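Local atomic coordinates of 3-carboxy-cis,cis-muconate cycloisomerase (Pseudomonas putida, PDB entry 1RE5), a protein that is probably a member of the fumarase/aspartase superfamily and assembles from four largely helical chains. Residues T105-D111 with W226-R230; E267-G272 with V343-E349. All blocks are in the same frame, centred on the assembly; numbering follows the deposited sequence.

Contact 1: T105-D111 with W226-R230; sequences TSQDAMD and WHTQR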
loop_
_atom_site.group_PDB
_atom_site.type_symbol
_atom_site.label_atom_id
_atom_site.label_comp_id
_atom_site.label_asym_id
_atom_site.label_seq_id
_atom_site.Cartn_x
_atom_site.Cartn_y
_atom_site.Cartn_z
ATOM N N THR D 105 -15.884 28.376 -6.460
ATOM C CA THR D 105 -16.525 27.081 -6.365
ATOM C C THR D 105 -16.113 26.479 -5.025
ATOM O O THR D 105 -15.167 26.953 -4.407
ATOM C CB THR D 105 -16.108 26.182 -7.570
ATOM O OG1 THR D 105 -16.879 24.979 -7.564
ATOM C CG2 THR D 105 -14.639 25.838 -7.513
ATOM N N SER D 106 -16.832 25.462 -4.566
ATOM C CA SER D 106 -16.525 24.814 -3.290
ATOM C C SER D 106 -15.062 24.380 -3.139
ATOM O O SER D 106 -14.412 24.668 -2.126
ATOM C CB SER D 106 -17.434 23.598 -3.095
ATOM O OG SER D 106 -18.792 23.984 -2.974
ATOM N N GLN D 107 -14.537 23.689 -4.147
ATOM C CA GLN D 107 -13.156 23.227 -4.078
ATOM C C GLN D 107 -12.139 24.367 -3.919
ATOM O O GLN D 107 -11.077 24.173 -3.328
ATOM C CB GLN D 107 -12.808 22.371 -5.305
ATOM C CG GLN D 107 -11.496 21.615 -5.129
ATOM C CD GLN D 107 -11.182 20.673 -6.261
ATOM O OE1 GLN D 107 -10.166 19.982 -6.237
ATOM N NE2 GLN D 107 -12.048 20.635 -7.260
ATOM N N ASP D 108 -12.456 25.548 -4.444
ATOM C CA ASP D 108 -11.549 26.683 -4.319
ATOM C C ASP D 108 -11.332 26.975 -2.844
ATOM O O ASP D 108 -10.191 27.173 -2.399
ATOM C CB ASP D 108 -12.130 27.932 -4.975
ATOM C CG ASP D 108 -12.202 27.822 -6.477
ATOM O OD1 ASP D 108 -11.262 27.273 -7.078
ATOM O OD2 ASP D 108 -13.193 28.302 -7.067
ATOM N N ALA D 109 -12.431 26.989 -2.088
ATOM C CA ALA D 109 -12.357 27.276 -0.657
ATOM C C ALA D 109 -11.688 26.144 0.112
ATOM O O ALA D 109 -10.865 26.373 1.001
ATOM C CB ALA D 109 -13.745 27.526 -0.103
ATOM N N MET D 110 -12.054 24.917 -0.234
ATOM C CA MET D 110 -11.496 23.741 0.412
ATOM C C MET D 110 -9.986 23.536 0.171
ATOM O O MET D 110 -9.214 23.366 1.123
ATOM C CB MET D 110 -12.259 22.524 -0.058
ATOM C CG MET D 110 -13.707 22.564 0.310
ATOM S SD MET D 110 -14.423 20.949 0.018
ATOM C CE MET D 110 -15.523 21.344 -1.350
ATOM N N ASP D 111 -9.557 23.541 -1.088
ATOM C CA ASP D 111 -8.142 23.353 -1.373
ATOM C C ASP D 111 -7.298 24.502 -0.827
ATOM O O ASP D 111 -6.228 24.280 -0.253
ATOM C CB ASP D 111 -7.892 23.214 -2.883
ATOM C CG ASP D 111 -8.138 21.802 -3.406
ATOM O OD1 ASP D 111 -8.444 20.886 -2.604
ATOM O OD2 ASP D 111 -8.014 21.612 -4.639
ATOM N N TRP D 226 -5.781 23.975 -10.286
ATOM C CA TRP D 226 -5.419 22.554 -10.271
ATOM C C TRP D 226 -6.432 21.645 -9.556
ATOM O O TRP D 226 -6.049 20.788 -8.766
ATOM C CB TRP D 226 -4.031 22.376 -9.643
ATOM C CG TRP D 226 -3.829 23.214 -8.410
ATOM C CD1 TRP D 226 -3.597 24.559 -8.364
ATOM C CD2 TRP D 226 -3.924 22.778 -7.047
ATOM N NE1 TRP D 226 -3.543 24.989 -7.059
ATOM C CE2 TRP D 226 -3.741 23.918 -6.230
ATOM C CE3 TRP D 226 -4.150 21.533 -6.435
ATOM C CZ2 TRP D 226 -3.778 23.853 -4.833
ATOM C CZ3 TRP D 226 -4.187 21.468 -5.040
ATOM C CH2 TRP D 226 -4.001 22.626 -4.257
ATOM N N HIS D 227 -7.719 21.819 -9.857
ATOM C CA HIS D 227 -8.761 21.010 -9.229
ATOM C C HIS D 227 -8.538 19.500 -9.358
ATOM O O HIS D 227 -8.849 18.749 -8.425
ATOM C CB HIS D 227 -10.143 21.355 -9.803
ATOM C CG HIS D 227 -10.568 22.767 -9.554
ATOM N ND1 HIS D 227 -10.460 23.369 -8.319
ATOM C CD2 HIS D 227 -11.086 23.702 -10.384
ATOM C CE1 HIS D 227 -10.888 24.616 -8.399
ATOM N NE2 HIS D 227 -11.273 24.844 -9.642
ATOM N N THR D 228 -8.018 19.048 -10.500
ATOM C CA THR D 228 -7.788 17.620 -10.694
ATOM C C THR D 228 -6.336 17.244 -11.047
ATOM O O THR D 228 -6.069 16.165 -11.605
ATOM C CB THR D 228 -8.769 17.027 -11.746
ATOM O OG1 THR D 228 -8.560 17.633 -13.026
ATOM C CG2 THR D 228 -10.198 17.273 -11.322
ATOM N N GLN D 229 -5.409 18.149 -10.727
ATOM C CA GLN D 229 -3.977 17.914 -10.914
ATOM C C GLN D 229 -3.455 18.018 -9.471
ATOM O O GLN D 229 -3.127 19.115 -8.995
ATOM C CB GLN D 229 -3.354 19.003 -11.790
ATOM C CG GLN D 229 -3.777 18.985 -13.269
ATOM C CD GLN D 229 -3.382 17.712 -14.008
ATOM O OE1 GLN D 229 -2.503 16.969 -13.566
ATOM N NE2 GLN D 229 -4.024 17.464 -15.148
ATOM N N ARG D 230 -3.379 16.879 -8.782
ATOM C CA ARG D 230 -2.987 16.865 -7.374
ATOM C C ARG D 230 -1.521 16.555 -7.014
ATOM O O ARG D 230 -1.209 16.318 -5.834
ATOM C CB ARG D 230 -3.901 15.886 -6.635
ATOM C CG ARG D 230 -5.289 15.768 -7.238
ATOM C CD ARG D 230 -6.060 17.040 -7.041
ATOM N NE ARG D 230 -6.502 17.185 -5.659
ATOM C CZ ARG D 230 -6.928 18.332 -5.134
ATOM N NH1 ARG D 230 -6.961 19.433 -5.877
ATOM N NH2 ARG D 230 -7.331 18.380 -3.872
#
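The carboxylate of Asp111 is gripped end-on by the guanidinium of Arg230, one oxygen to each terminal nitrogen. NH1 of Arg230 reaches OD2 of Asp111 at 2.7 Å and NH2 of Arg230 reaches OD1 of Asp111 at 3.0 Å, both nearly straight and from the syn side, but tilted out of the carboxylate plane. The carboxylate lies at the guanidinium edge, the two planes turned 27° apart. Bends at chi2 and chi3 fold the arginine chain back over its own loop, where NH1 also makes a weak bond to Trp226 O. NH2 has a second acid, Glu323, so a charged arginine is probably well balanced here. Nearer the helix start, the extended side chain of Gln107 runs antiparallel alongside His227; the amide is probably turned over in the model. At the far edge of the same ring, OD1 of Asp108 lies near the imidazole plane, 3.0 Å from CE1 of His227, while the backbone N of Gly193 also binds that oxygen. The first turn of helix 106-142 thus meets the type I turn Trp226-Gln229, which leads into helix 231-257. Trp320 of helix 319-347 touches Gln107, Asp111 and Arg230, and Phe31 of helix 21-40 packs on Asp108.

Contact 2: E267-G272 with V343-E349; sequences EPSAPG and VIAEGME
Pro268 sets its ring against the C-terminal part of helix 319-347, and this is the close-packed half of the contact. CG of Pro268 approaches the carbonyl O of Gly347, and CD of Pro268 lies 3.8 Å from CA of Ile344. CD of Pro268 also meets CB of Ile344, with CG1 of Val343 more distant from the ring. Gly347 presents only its backbone to the proline. Beside the ring, CG of Glu267 touches CB of Ile344, and the carboxylate of Glu267 is held by the backbone N atoms of Gly287 and Ala288. The other half is looser: Ala270 and Pro271 are exposed, and together with Gly272 they are poorly ordered. Here Glu349 extends its chain (chi2 172°) along the loop, bringing OE2 close to the carbonyl O of Ala270, although the spacing is doubtful in so mobile a loop. Behind Ile344 stand Phe250 and Ile254 of helix 231-257. Alongside, the backbone of Glu349 pairs with Phe266, joining strands 265-266 and 349-350 into a small antiparallel sheet just beyond helix 319-347.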
loop_
_atom_site.group_PDB
_atom_site.type_symbol
_atom_site.label_atom_id
_atom_site.label_comp_id
_atom_site.label_asym_id
_atom_site.label_seq_id
_atom_site.Cartn_x
_atom_site.Cartn_y
_atom_site.Cartn_z
ATOM N N GLU D 267 16.871 4.777 25.729
ATOM C CA GLU D 267 15.997 5.930 25.663
ATOM C C GLU D 267 16.056 6.573 27.045
ATOM O O GLU D 267 16.332 5.908 28.036
ATOM C CB GLU D 267 14.573 5.491 25.387
ATOM C CG GLU D 267 14.248 5.280 23.944
ATOM C CD GLU D 267 12.788 4.952 23.762
ATOM O OE1 GLU D 267 11.961 5.489 24.529
ATOM O OE2 GLU D 267 12.464 4.168 22.853
ATOM N N PRO D 268 15.772 7.871 27.135
ATOM C CA PRO D 268 15.807 8.566 28.419
ATOM C C PRO D 268 14.856 7.985 29.444
ATOM O O PRO D 268 14.032 7.134 29.130
ATOM C CB PRO D 268 15.386 9.983 28.055
ATOM C CG PRO D 268 15.750 10.102 26.628
ATOM C CD PRO D 268 15.358 8.782 26.064
ATOM N N SER D 269 14.972 8.517 30.663
ATOM C CA SER D 269 14.152 8.177 31.827
ATOM C C SER D 269 14.776 7.119 32.736
ATOM O O SER D 269 14.224 6.026 32.894
ATOM C CB SER D 269 12.747 7.737 31.391
ATOM O OG SER D 269 11.810 7.865 32.447
ATOM N N ALA D 270 15.921 7.462 33.338
ATOM C CA ALA D 270 16.658 6.577 34.259
ATOM C C ALA D 270 17.276 5.370 33.535
ATOM O O ALA D 270 17.156 5.255 32.308
ATOM C CB ALA D 270 15.728 6.107 35.405
ATOM N N PRO D 271 17.965 4.467 34.278
ATOM C CA PRO D 271 18.582 3.283 33.654
ATOM C C PRO D 271 17.626 2.537 32.709
ATOM O O PRO D 271 17.015 1.536 33.087
ATOM C CB PRO D 271 18.993 2.442 34.860
ATOM C CG PRO D 271 19.418 3.494 35.843
ATOM C CD PRO D 271 18.320 4.543 35.711
ATOM N N GLY D 272 17.517 3.032 31.478
ATOM C CA GLY D 272 16.621 2.432 30.510
ATOM C C GLY D 272 15.346 3.254 30.395
ATOM O O GLY D 272 15.288 4.210 29.617
ATOM N N VAL D 343 12.942 13.786 21.775
ATOM C CA VAL D 343 13.116 13.357 23.149
ATOM C C VAL D 343 14.257 12.366 23.295
ATOM O O VAL D 343 15.121 12.555 24.146
ATOM C CB VAL D 343 11.851 12.698 23.714
ATOM C CG1 VAL D 343 12.168 12.025 25.049
ATOM C CG2 VAL D 343 10.777 13.729 23.902
ATOM N N ILE D 344 14.275 11.318 22.473
ATOM C CA ILE D 344 15.341 10.346 22.617
ATOM C C ILE D 344 16.672 10.860 22.108
ATOM O O ILE D 344 17.704 10.540 22.665
ATOM C CB ILE D 344 15.030 8.951 21.941
ATOM C CG1 ILE D 344 15.937 8.751 20.739
ATOM C CG2 ILE D 344 13.557 8.810 21.559
ATOM C CD1 ILE D 344 15.702 7.444 20.070
ATOM N N ALA D 345 16.665 11.672 21.066
ATOM C CA ALA D 345 17.928 12.173 20.543
ATOM C C ALA D 345 18.712 12.990 21.560
ATOM O O ALA D 345 19.933 12.846 21.691
ATOM C CB ALA D 345 17.686 13.008 19.299
ATOM N N GLU D 346 18.021 13.851 22.293
ATOM C CA GLU D 346 18.723 14.696 23.238
ATOM C C GLU D 346 18.947 14.055 24.583
ATOM O O GLU D 346 19.722 14.563 25.386
ATOM C CB GLU D 346 17.982 16.015 23.420
ATOM C CG GLU D 346 16.781 15.932 24.327
ATOM C CD GLU D 346 15.925 17.173 24.232
ATOM O OE1 GLU D 346 16.499 18.290 24.228
ATOM O OE2 GLU D 346 14.684 17.030 24.166
ATOM N N GLY D 347 18.299 12.929 24.838
ATOM C CA GLY D 347 18.475 12.316 26.132
ATOM C C GLY D 347 18.919 10.877 26.178
ATOM O O GLY D 347 18.880 10.277 27.251
ATOM N N MET D 348 19.368 10.300 25.071
ATOM C CA MET D 348 19.746 8.904 25.171
ATOM C C MET D 348 21.002 8.678 25.983
ATOM O O MET D 348 21.906 9.503 25.987
ATOM C CB MET D 348 19.827 8.228 23.790
ATOM C CG MET D 348 20.181 9.118 22.658
ATOM S SD MET D 348 21.898 9.440 22.681
ATOM C CE MET D 348 22.483 8.065 21.651
ATOM N N GLU D 349 21.001 7.555 26.700
ATOM C CA GLU D 349 22.089 7.126 27.570
ATOM C C GLU D 349 23.003 6.153 26.858
ATOM O O GLU D 349 22.537 5.157 26.298
ATOM C CB GLU D 349 21.522 6.425 28.801
ATOM C CG GLU D 349 20.678 7.308 29.698
ATOM C CD GLU D 349 19.990 6.519 30.786
ATOM O OE1 GLU D 349 20.695 5.807 31.541
ATOM O OE2 GLU D 349 18.748 6.607 30.882
#

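Both segments of contact 1 precede those of contact 2 in the sequence, and the two contacts lie on opposite sides of the chain's centre, their centres 45 Å apart and their nearest atoms about 31 Å apart. They are joined by long helices. Helix 231-257 begins directly after the loop of contact 1 and supplies Phe250 and Ile254 beside contact 2; helix 319-347 brings Trp320 to contact 1 and runs into contact 2. Helix 106-142, which starts at contact 1, touches Ala345 with Leu132, Thr135 and Leu136. The contacts thus lie far apart along one elongated helical bundle, as in the fumarase/aspartase superfamily, each joining a loop to a long helix: contact 1 buried and charged, contact 2 partly open.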